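Local coordinates for protein DNA photolyase (Agrobacterium tumefaciens, PDB 4U63) that probably repairs cyclobutane pyrimidine dimers in ultraviolet-damaged DNA with light, using a flavin (FAD) cofactor and a methenyltetrahydrofolate antenna, at residues Leu150-Pro154 with Ser155-Thr159; Pro170-Arg173 with Ala174-Ser178; Asp329-Lys332 with Ser333-Ala336. All coordinates share one frame; numbering follows the deposited sequence. Where two conformers were deposited one is given.

Interaction 1. Residues Leu150-Pro154 with Ser155-Thr159; sequences LLHEP and SRLQT. With SO4 (sulfate ion), chain D.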
ATOM      1  N   LEU A 150      -6.207  11.575  -1.209  1.00 17.92           N
ATOM      2  CA  LEU A 150      -6.841  11.434   0.091  1.00 17.63           C
ATOM      3  C   LEU A 150      -8.209  12.112   0.150  1.00 17.83           C
ATOM      4  O   LEU A 150      -8.453  13.123  -0.505  1.00 19.08           O
ATOM      5  CB  LEU A 150      -5.946  12.073   1.168  1.00 17.13           C
ATOM      6  CG  LEU A 150      -4.524  11.525   1.335  1.00 19.08           C
ATOM      7  CD1 LEU A 150      -3.746  12.348   2.347  1.00 17.75           C
ATOM      8  CD2 LEU A 150      -4.550  10.063   1.747  1.00 19.73           C
ATOM      9  N   LEU A 151      -9.081  11.553   0.969  1.00 19.32           N
ATOM     10  CA  LEU A 151     -10.376  12.149   1.290  1.00 20.63           C
ATOM     11  C   LEU A 151     -10.247  13.431   2.094  1.00 21.43           C
ATOM     12  O   LEU A 151     -11.097  14.321   1.981  1.00 23.36           O
ATOM     13  CB  LEU A 151     -11.221  11.162   2.095  1.00 21.57           C
ATOM     14  CG  LEU A 151     -11.614   9.861   1.400  1.00 21.73           C
ATOM     15  CD1 LEU A 151     -12.308   8.939   2.384  1.00 24.95           C
ATOM     16  CD2 LEU A 151     -12.499  10.161   0.210  1.00 23.16           C
ATOM     17  N   HIS A 152      -9.199  13.531   2.906  1.00 21.51           N
ATOM     18  CA  HIS A 152      -8.996  14.722   3.762  1.00 20.57           C
ATOM     19  C   HIS A 152      -7.687  15.401   3.404  1.00 20.95           C
ATOM     20  O   HIS A 152      -6.847  14.825   2.713  1.00 20.16           O
ATOM     21  CB  HIS A 152      -9.047  14.335   5.253  1.00 19.63           C
ATOM     22  CG  HIS A 152      -7.721  13.954   5.837  1.00 19.23           C
ATOM     23  ND1 HIS A 152      -7.095  12.766   5.545  1.00 18.50           N
ATOM     24  CD2 HIS A 152      -6.906  14.604   6.705  1.00 20.06           C
ATOM     25  CE1 HIS A 152      -5.950  12.697   6.194  1.00 19.14           C
ATOM     26  NE2 HIS A 152      -5.811  13.797   6.907  1.00 19.24           N
ATOM     27  N   GLU A 153      -7.529  16.630   3.889  1.00 22.63           N
ATOM     28  CA  GLU A 153      -6.329  17.417   3.682  1.00 26.43           C
ATOM     29  C   GLU A 153      -5.547  17.385   4.994  1.00 20.99           C
ATOM     30  O   GLU A 153      -5.958  18.019   5.947  1.00 23.09           O
ATOM     31  CB  GLU A 153      -6.693  18.854   3.284  1.00 34.68           C
ATOM     32  CG  GLU A 153      -6.960  19.054   1.791  1.00 46.63           C
ATOM     33  CD  GLU A 153      -5.684  19.076   0.930  1.00 55.19           C
ATOM     34  OE1 GLU A 153      -4.666  19.664   1.350  1.00 64.20           O
ATOM     35  OE2 GLU A 153      -5.694  18.520  -0.182  1.00 57.00           O
ATOM     36  N   PRO A 154      -4.439  16.607   5.051  1.00 21.79           N
ATOM     37  CA  PRO A 154      -3.778  16.468   6.357  1.00 21.13           C
ATOM     38  C   PRO A 154      -3.238  17.761   6.948  1.00 21.61           C
ATOM     39  O   PRO A 154      -3.166  17.868   8.158  1.00 24.54           O
ATOM     40  CB  PRO A 154      -2.625  15.482   6.097  1.00 24.51           C
ATOM     41  CG  PRO A 154      -2.527  15.323   4.632  1.00 27.47           C
ATOM     42  CD  PRO A 154      -3.834  15.722   4.030  1.00 23.13           C
ATOM     43  N   SER A 155      -2.884  18.728   6.102  1.00 21.95           N
ATOM     44  CA  SER A 155      -2.325  19.985   6.596  1.00 22.37           C
ATOM     45  C   SER A 155      -3.393  20.950   7.115  1.00 22.62           C
ATOM     46  O   SER A 155      -3.061  21.939   7.753  1.00 28.75           O
ATOM     47  CB  SER A 155      -1.498  20.675   5.509  1.00 28.01           C
ATOM     48  OG  SER A 155      -2.319  21.196   4.485  1.00 28.58           O
ATOM     49  N   ARG A 156      -4.660  20.673   6.838  1.00 23.46           N
ATOM     50  CA  ARG A 156      -5.752  21.549   7.254  1.00 25.51           C
ATOM     51  C   ARG A 156      -6.652  20.958   8.339  1.00 24.43           C
ATOM     52  O   ARG A 156      -7.153  21.687   9.186  1.00 26.79           O
ATOM     53  CB  ARG A 156      -6.594  21.915   6.034  1.00 32.93           C
ATOM     54  CG  ARG A 156      -5.809  22.587   4.911  1.00 43.43           C
ATOM     55  CD  ARG A 156      -6.742  23.015   3.789  1.00 57.15           C
ATOM     56  NE  ARG A 156      -6.042  23.168   2.509  1.00 70.09           N
ATOM     57  CZ  ARG A 156      -6.605  23.050   1.300  1.00 81.41           C
ATOM     58  NH1 ARG A 156      -7.903  22.764   1.164  1.00 88.96           N
ATOM     59  NH2 ARG A 156      -5.861  23.211   0.206  1.00 82.36           N
ATOM     60  N   LEU A 157      -6.871  19.654   8.318  1.00 23.03           N
ATOM     61  CA  LEU A 157      -7.798  19.028   9.258  1.00 21.90           C
ATOM     62  C   LEU A 157      -7.227  18.994  10.677  1.00 22.22           C
ATOM     63  O   LEU A 157      -6.146  18.454  10.895  1.00 23.42           O
ATOM     64  CB  LEU A 157      -8.139  17.604   8.817  1.00 24.37           C
ATOM     65  CG  LEU A 157      -9.163  16.927   9.736  1.00 26.71           C
ATOM     66  CD1 LEU A 157     -10.556  17.525   9.566  1.00 31.68           C
ATOM     67  CD2 LEU A 157      -9.186  15.427   9.497  1.00 24.69           C
ATOM     68  N   GLN A 158      -7.968  19.572  11.626  1.00 22.52           N
ATOM     69  CA  GLN A 158      -7.584  19.579  13.042  1.00 23.79           C
ATOM     70  C   GLN A 158      -8.750  19.195  13.913  1.00 23.63           C
ATOM     71  O   GLN A 158      -9.905  19.283  13.501  1.00 23.86           O
ATOM     72  CB  GLN A 158      -7.130  20.965  13.489  1.00 24.82           C
ATOM     73  CG  GLN A 158      -5.948  21.494  12.733  1.00 25.15           C
ATOM     74  CD  GLN A 158      -5.565  22.880  13.162  1.00 27.56           C
ATOM     75  OE1 GLN A 158      -6.375  23.630  13.728  1.00 28.13           O
ATOM     76  NE2 GLN A 158      -4.326  23.242  12.895  1.00 34.28           N
ATOM     77  N   THR A 159      -8.442  18.809  15.144  1.00 22.24           N
ATOM     78  CA  THR A 159      -9.478  18.526  16.114  1.00 22.24           C
ATOM     79  C   THR A 159     -10.266  19.790  16.390  1.00 22.16           C
ATOM     80  O   THR A 159      -9.846  20.914  16.045  1.00 23.71           O
ATOM     81  CB  THR A 159      -8.919  18.014  17.459  1.00 22.20           C
ATOM     82  OG1 THR A 159      -8.152  19.053  18.107  1.00 20.49           O
ATOM     83  CG2 THR A 159      -8.049  16.775  17.263  1.00 22.73           C
TER
HETATM   84  S   SO4 D1003      -7.573  23.409  -3.174  0.75 67.09           S
HETATM   85  O1  SO4 D1003      -6.209  23.938  -3.358  0.75 59.26           O
HETATM   86  O2  SO4 D1003      -8.436  23.883  -4.273  0.75 66.14           O
HETATM   87  O3  SO4 D1003      -8.107  23.903  -1.891  0.75 71.23           O
HETATM   88  O4  SO4 D1003      -7.551  21.929  -3.162  0.75 59.34           O
HETATM   89  O   HOH W   1      -2.663  18.717   3.119  1.00 27.89           O
HETATM   90  O   HOH W   2      -3.569  18.748  10.589  1.00 24.47           O

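Interaction 2. Residues Pro170-Arg173 with Ala174-Ser178; sequences PFWR and ALEGS. With SO4 (sulfate ion), chain G.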
ATOM      1  N   PRO A 170     -11.794   9.578  17.071  1.00 21.33           N
ATOM      2  CA  PRO A 170     -12.249  10.958  16.767  1.00 21.69           C
ATOM      3  C   PRO A 170     -12.012  11.391  15.293  1.00 19.83           C
ATOM      4  O   PRO A 170     -12.817  12.128  14.715  1.00 23.31           O
ATOM      5  CB  PRO A 170     -11.442  11.821  17.750  1.00 23.11           C
ATOM      6  CG  PRO A 170     -11.044  10.885  18.847  1.00 24.49           C
ATOM      7  CD  PRO A 170     -10.839   9.546  18.188  1.00 22.39           C
ATOM      8  N   PHE A 171     -10.912  10.919  14.705  1.00 18.87           N
ATOM      9  CA  PHE A 171     -10.575  11.181  13.304  1.00 17.54           C
ATOM     10  C   PHE A 171     -11.634  10.529  12.379  1.00 18.86           C
ATOM     11  O   PHE A 171     -12.152  11.167  11.465  1.00 20.32           O
ATOM     12  CB  PHE A 171      -9.161  10.651  13.033  1.00 17.55           C
ATOM     13  CG  PHE A 171      -8.696  10.810  11.625  1.00 18.13           C
ATOM     14  CD1 PHE A 171      -8.139  12.001  11.181  1.00 18.66           C
ATOM     15  CD2 PHE A 171      -8.797   9.758  10.737  1.00 18.69           C
ATOM     16  CE1 PHE A 171      -7.697  12.132   9.872  1.00 17.16           C
ATOM     17  CE2 PHE A 171      -8.364   9.890   9.433  1.00 18.01           C
ATOM     18  CZ  PHE A 171      -7.826  11.072   8.999  1.00 16.09           C
ATOM     19  N   TRP A 172     -11.955   9.271  12.650  1.00 20.47           N
ATOM     20  CA  TRP A 172     -13.047   8.585  11.939  1.00 19.88           C
ATOM     21  C   TRP A 172     -14.368   9.354  12.051  1.00 21.88           C
ATOM     22  O   TRP A 172     -15.062   9.555  11.051  1.00 22.36           O
ATOM     23  CB  TRP A 172     -13.230   7.154  12.451  1.00 21.18           C
ATOM     24  CG  TRP A 172     -14.613   6.620  12.259  1.00 20.60           C
ATOM     25  CD1 TRP A 172     -15.541   6.395  13.230  1.00 23.65           C
ATOM     26  CD2 TRP A 172     -15.242   6.271  11.014  1.00 20.50           C
ATOM     27  NE1 TRP A 172     -16.696   5.910  12.674  1.00 24.65           N
ATOM     28  CE2 TRP A 172     -16.538   5.825  11.315  1.00 23.46           C
ATOM     29  CE3 TRP A 172     -14.826   6.283   9.674  1.00 20.69           C
ATOM     30  CZ2 TRP A 172     -17.440   5.391  10.322  1.00 22.68           C
ATOM     31  CZ3 TRP A 172     -15.725   5.841   8.682  1.00 20.36           C
ATOM     32  CH2 TRP A 172     -17.011   5.412   9.022  1.00 22.23           C
ATOM     33  N   ARG A 173     -14.714   9.781  13.260  1.00 23.43           N
ATOM     34  CA  ARG A 173     -15.961  10.520  13.457  1.00 24.56           C
ATOM     35  C   ARG A 173     -15.962  11.835  12.665  1.00 25.00           C
ATOM     36  O   ARG A 173     -16.979  12.202  12.082  1.00 25.92           O
ATOM     37  CB  ARG A 173     -16.249  10.719  14.949  1.00 29.06           C
ATOM     38  CG  ARG A 173     -16.655   9.405  15.603  1.00 31.38           C
ATOM     39  CD  ARG A 173     -16.836   9.480  17.108  1.00 35.73           C
ATOM     40  NE  ARG A 173     -17.158   8.147  17.633  1.00 41.38           N
ATOM     41  CZ  ARG A 173     -17.162   7.805  18.920  1.00 41.90           C
ATOM     42  NH1 ARG A 173     -16.857   8.692  19.863  1.00 43.15           N
ATOM     43  NH2 ARG A 173     -17.472   6.556  19.269  1.00 41.97           N
ATOM     44  N   ALA A 174     -14.826  12.527  12.620  1.00 25.71           N
ATOM     45  CA  ALA A 174     -14.706  13.747  11.799  1.00 26.60           C
ATOM     46  C   ALA A 174     -14.931  13.473  10.299  1.00 24.69           C
ATOM     47  O   ALA A 174     -15.695  14.176   9.646  1.00 27.68           O
ATOM     48  CB  ALA A 174     -13.358  14.404  12.013  1.00 26.49           C
ATOM     49  N   LEU A 175     -14.265  12.453   9.760  1.00 22.19           N
ATOM     50  CA  LEU A 175     -14.429  12.100   8.337  1.00 24.67           C
ATOM     51  C   LEU A 175     -15.814  11.526   8.023  1.00 26.87           C
ATOM     52  O   LEU A 175     -16.375  11.824   6.975  1.00 30.67           O
ATOM     53  CB  LEU A 175     -13.332  11.145   7.857  1.00 25.74           C
ATOM     54  CG  LEU A 175     -12.068  11.848   7.338  1.00 26.46           C
ATOM     55  CD1 LEU A 175     -11.330  12.578   8.442  1.00 26.39           C
ATOM     56  CD2 LEU A 175     -11.146  10.856   6.666  1.00 27.00           C
ATOM     57  N   GLU A 176     -16.347  10.707   8.922  1.00 24.87           N
ATOM     58  CA  GLU A 176     -17.712  10.176   8.786  1.00 27.68           C
ATOM     59  C   GLU A 176     -18.729  11.325   8.806  1.00 30.25           C
ATOM     60  O   GLU A 176     -19.690  11.336   8.025  1.00 32.86           O
ATOM     61  CB  GLU A 176     -18.002   9.185   9.924  1.00 29.94           C
ATOM     62  CG  GLU A 176     -19.391   8.539   9.929  1.00 34.20           C
ATOM     63  CD  GLU A 176     -19.713   7.858  11.261  1.00 40.21           C
ATOM     64  OE1 GLU A 176     -19.322   8.391  12.328  1.00 45.32           O
ATOM     65  OE2 GLU A 176     -20.364   6.792  11.257  1.00 44.20           O
ATOM     66  N   GLY A 177     -18.505  12.296   9.691  1.00 30.02           N
ATOM     67  CA  GLY A 177     -19.428  13.419   9.863  1.00 34.80           C
ATOM     68  C   GLY A 177     -19.285  14.548   8.858  1.00 36.14           C
ATOM     69  O   GLY A 177     -20.111  15.461   8.838  1.00 41.60           O
ATOM     70  N   SER A 178     -18.243  14.502   8.027  1.00 37.57           N
ATOM     71  CA  SER A 178     -17.995  15.564   7.063  1.00 40.96           C
ATOM     72  C   SER A 178     -18.944  15.416   5.893  1.00 44.41           C
ATOM     73  O   SER A 178     -19.535  14.341   5.678  1.00 41.33           O
ATOM     74  CB  SER A 178     -16.536  15.536   6.578  1.00 46.04           C
ATOM     75  OG  SER A 178     -16.254  14.359   5.841  1.00 54.37           O
TER
HETATM   76  S   SO4 G1006     -17.748   4.597  16.137  1.00 51.63           S
HETATM   77  O1  SO4 G1006     -17.649   6.060  15.938  1.00 59.09           O
HETATM   78  O2  SO4 G1006     -18.592   4.001  15.071  1.00 47.33           O
HETATM   79  O3  SO4 G1006     -16.396   4.003  16.085  1.00 51.85           O
HETATM   80  O4  SO4 G1006     -18.354   4.338  17.464  1.00 60.34           O
HETATM   81  O   HOH W   3     -19.493  11.294  12.832  1.00 39.89           O

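Interaction 3. Residues Asp329-Lys332 with Ser333-Ala336; sequences DDEK and SFKA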
ATOM      1  N   ASP A 329      20.704  -8.851  17.776  1.00 29.63           N
ATOM      2  CA  ASP A 329      21.481  -8.952  16.554  1.00 32.29           C
ATOM      3  C   ASP A 329      21.464 -10.429  16.190  1.00 32.39           C
ATOM      4  O   ASP A 329      22.326 -11.199  16.628  1.00 36.77           O
ATOM      5  CB  ASP A 329      22.909  -8.437  16.777  1.00 36.83           C
ATOM      6  CG  ASP A 329      23.801  -8.572  15.538  1.00 43.51           C
ATOM      7  OD1 ASP A 329      23.302  -8.893  14.436  1.00 46.17           O
ATOM      8  OD2 ASP A 329      25.020  -8.353  15.674  1.00 49.83           O
ATOM      9  N   ASP A 330      20.464 -10.817  15.396  1.00 33.12           N
ATOM     10  CA  ASP A 330      20.238 -12.218  15.039  1.00 32.64           C
ATOM     11  C   ASP A 330      19.678 -12.306  13.621  1.00 31.32           C
ATOM     12  O   ASP A 330      18.477 -12.540  13.397  1.00 29.46           O
ATOM     13  CB  ASP A 330      19.298 -12.869  16.063  1.00 32.15           C
ATOM     14  CG  ASP A 330      19.228 -14.385  15.933  1.00 34.03           C
ATOM     15  OD1 ASP A 330      19.638 -14.950  14.892  1.00 31.19           O
ATOM     16  OD2 ASP A 330      18.742 -15.021  16.890  1.00 37.14           O
ATOM     17  N   GLU A 331      20.574 -12.117  12.659  1.00 31.81           N
ATOM     18  CA  GLU A 331      20.198 -12.123  11.250  1.00 32.16           C
ATOM     19  C   GLU A 331      19.681 -13.508  10.812  1.00 30.45           C
ATOM     20  O   GLU A 331      18.834 -13.598   9.927  1.00 30.83           O
ATOM     21  CB  GLU A 331      21.383 -11.648  10.400  1.00 35.98           C
ATOM     22  CG  GLU A 331      21.119 -11.504   8.910  1.00 41.31           C
ATOM     23  CD  GLU A 331      20.156 -10.380   8.531  1.00 46.20           C
ATOM     24  OE1 GLU A 331      19.721  -9.566   9.403  1.00 40.35           O
ATOM     25  OE2 GLU A 331      19.838 -10.316   7.321  1.00 47.55           O
ATOM     26  N   LYS A 332      20.172 -14.575  11.443  1.00 29.74           N
ATOM     27  CA  LYS A 332      19.672 -15.927  11.172  1.00 28.05           C
ATOM     28  C   LYS A 332      18.153 -16.047  11.442  1.00 27.58           C
ATOM     29  O   LYS A 332      17.418 -16.561  10.594  1.00 27.34           O
ATOM     30  CB  LYS A 332      20.470 -16.950  11.987  1.00 33.39           C
ATOM     31  CG  LYS A 332      20.077 -18.405  11.802  1.00 43.00           C
ATOM     32  CD  LYS A 332      20.941 -19.301  12.686  1.00 50.92           C
ATOM     33  CE  LYS A 332      20.468 -20.744  12.669  1.00 58.51           C
ATOM     34  NZ  LYS A 332      20.746 -21.411  11.368  1.00 63.09           N
ATOM     35  N   SER A 333      17.691 -15.563  12.600  1.00 25.96           N
ATOM     36  CA  SER A 333      16.260 -15.599  12.926  0.53 25.80           C
ATOM     37  C   SER A 333      15.458 -14.678  12.008  1.00 25.65           C
ATOM     38  O   SER A 333      14.327 -14.999  11.635  1.00 26.33           O
ATOM     39  CB  SER A 333      16.016 -15.226  14.392  0.53 22.62           C
ATOM     40  OG  SER A 333      16.367 -13.873  14.646  0.53 21.52           O
ATOM     41  N   PHE A 334      16.041 -13.535  11.648  1.00 24.69           N
ATOM     42  CA  PHE A 334      15.387 -12.618  10.727  1.00 26.33           C
ATOM     43  C   PHE A 334      15.172 -13.298   9.391  1.00 25.43           C
ATOM     44  O   PHE A 334      14.100 -13.213   8.823  1.00 22.39           O
ATOM     45  CB  PHE A 334      16.193 -11.341  10.509  1.00 27.12           C
ATOM     46  CG  PHE A 334      15.577 -10.421   9.497  1.00 25.77           C
ATOM     47  CD1 PHE A 334      14.359  -9.796   9.756  1.00 25.62           C
ATOM     48  CD2 PHE A 334      16.203 -10.185   8.279  1.00 27.62           C
ATOM     49  CE1 PHE A 334      13.784  -8.952   8.819  1.00 26.36           C
ATOM     50  CE2 PHE A 334      15.633  -9.339   7.340  1.00 28.08           C
ATOM     51  CZ  PHE A 334      14.423  -8.724   7.609  1.00 28.15           C
ATOM     52  N   LYS A 335      16.206 -13.970   8.896  1.00 25.66           N
ATOM     53  CA  LYS A 335      16.092 -14.714   7.638  1.00 26.60           C
ATOM     54  C   LYS A 335      15.023 -15.809   7.723  1.00 26.86           C
ATOM     55  O   LYS A 335      14.226 -15.968   6.788  1.00 27.54           O
ATOM     56  CB  LYS A 335      17.449 -15.294   7.211  1.00 27.95           C
ATOM     57  CG  LYS A 335      18.382 -14.261   6.601  1.00 37.21           C
ATOM     58  CD  LYS A 335      19.675 -14.912   6.138  1.00 48.82           C
ATOM     59  CE  LYS A 335      20.745 -13.881   5.827  1.00 65.80           C
ATOM     60  NZ  LYS A 335      22.036 -14.544   5.509  1.00 78.30           N
ATOM     61  N   ALA A 336      14.984 -16.543   8.838  1.00 24.21           N
ATOM     62  CA  ALA A 336      13.960 -17.579   9.019  1.00 24.61           C
ATOM     63  C   ALA A 336      12.566 -16.963   8.935  1.00 24.29           C
ATOM     64  O   ALA A 336      11.666 -17.526   8.320  1.00 23.57           O
ATOM     65  CB  ALA A 336      14.140 -18.305  10.338  1.00 24.99           C
TER

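Interaction 1. Residues Leu150-Pro154 with Ser155-Thr159
Glu-153 and Arg-156 run side by side and point the same way, their flat ends stacked with the carboxylate and guanidinium planes 26° apart. Glu-153 CG lies over one face of the guanidinium, and Glu-153 OE1 sits 3.9 Å from Arg-156 NH2 but well out of the guanidinium plane, a long salt bridge of charge alone. Arg-156 NH1 and NH2 both donate at the guanidinium edge to O3 of a sulfate ion, NH2 at 3.1 Å; a second arginine, Arg-119, also binds it. Glu-153 bends at chi2 (-76°), which folds its carboxylate back over the arginine; OE2 is taken by Tyr-121. A water donates to OE1 and accepts from Ser-155 N, tying the carboxylate to the turn.

That turn, a type I beta turn over 153-156, is closed by Arg-156 N, which meets Glu-153 O at 3.1 Å from above the carbonyl plane. Leu-157 N adds an i to i+4 bond to Glu-153 O, 3.0 Å long and almost end-on. A second water bridges the carbonyls of Pro-154 and Leu-157. Leu-157 CD2 meets His-152 CD2 at 3.7 Å, the two side chains crossing at about a right angle. Glu-301 and His-305 bind the two imidazole nitrogens of His-152. The loop follows strand 142-146, an outermost strand of the parallel sheet; Pro-154 touches Phe-308 of helix 287-309 and Leu-157 touches helix 168-177.

Interaction 2. Residues Pro170-Arg173 with Ala174-Ser178
Pro-170 to Gly-177 carry four successive i to i+4 bonds of an alpha helix, from Ala-174 N to Pro-170 O through Gly-177 N to Arg-173 O. Side chains pair at the same spacing. Leu-175 lays CD1 over one face of the Phe-171 ring, a CH-pi contact 4.0 Å from the ring centroid. Around this pair, Phe-171 packs on Phe-302 and His-305 of helix 287-309, so the buried side of helix 168-177 faces that long helix.

One residue on, Glu-176 CB stands over the six-membered ring of Trp-172, 3.8 Å from its centroid, in a second CH-pi contact. With CG anti to the backbone N (chi1 180°) and the chain extended beyond it, Glu-176 carries its carboxylate across the indole, planes 40° apart, until Glu-176 OE2 is 3.4 Å from Trp-172 CZ2. A water donates both to Glu-176 OE1 and to Arg-173 O, which also accepts from Gly-177 N.

Arg-173 reaches outward to a sulfate, probably from the crystallisation liquor, that Lys-295 binds too. Arg-173 NE donates to sulfate O1 at 2.7 Å, nearly straight at 172°, and Arg-173 NH2 to sulfate O4 at 3.0 Å. Ser-178 OG turns back and donates to Leu-175 O at 2.8 Å.

Interaction 3. Residues Asp329-Lys332 with Ser333-Ala336
Hydrogen bonds between Asp-330 and Ser-333 dominate here, and the aspartate accepts through both its main-chain O and its carboxylate. Ser-333 N donates to Asp-330 OD1 at 3.1 Å, meeting it from above the carboxylate plane. In one of two conformers, Ser-333 OG donates to Asp-330 O at 2.8 Å, a chi1 of 66° swinging the hydroxyl back toward that carbonyl. Asp-330 O also takes Phe-334 N at 3.2 Å, in its carbonyl plane.

Asp-330 is therefore the N-cap of helix 331-338, its carboxylate receiving an amide of the first turn. The position should also suit a negative group, given the helix dipole, and Arg-328 forms a salt bridge to OD2. The i to i+4 helical bonds continue with Lys-335 N to Glu-331 O and Ala-336 N to Lys-332 O.

Among the non-bonded contacts, Glu-331 lies alongside Phe-334, pointing the same way, with Glu-331 OE1 3.7 Å from Phe-334 CD2 and the planes 39° apart. Lys-382 contacts both, in a salt bridge to Glu-331 OE1 and a cation-pi contact with the Phe-334 ring. Lys-335 crosses Glu-331 with its aliphatic part, Lys-335 CE lying 3.9 Å from Glu-331 CG; Lys-335 NZ stays 5.1 Å from Glu-331 OE2.

Along the chain the three contacts come in series, and the first two are neighbours in space. Interactions 1 and 2, whose centres are 11 Å apart, share one part of the fold: the loop after strand 142-146 leads into helix 168-177, and the two pack together through Leu-157 CD2 on Phe-171 CE1 (3.6 Å). Both also pack against helix 287-309, with the side chains of His-152 and Phe-171 about 12 and 10 Å from the FAD. Interaction 3, at the start of helix 331-338, belongs to the FAD-binding region, its centre about 40 and 42 Å from those of interactions 1 and 2. The side chain of Lys-335 is about 10 Å from the bound MHF, the methenyltetrahydrofolate antenna.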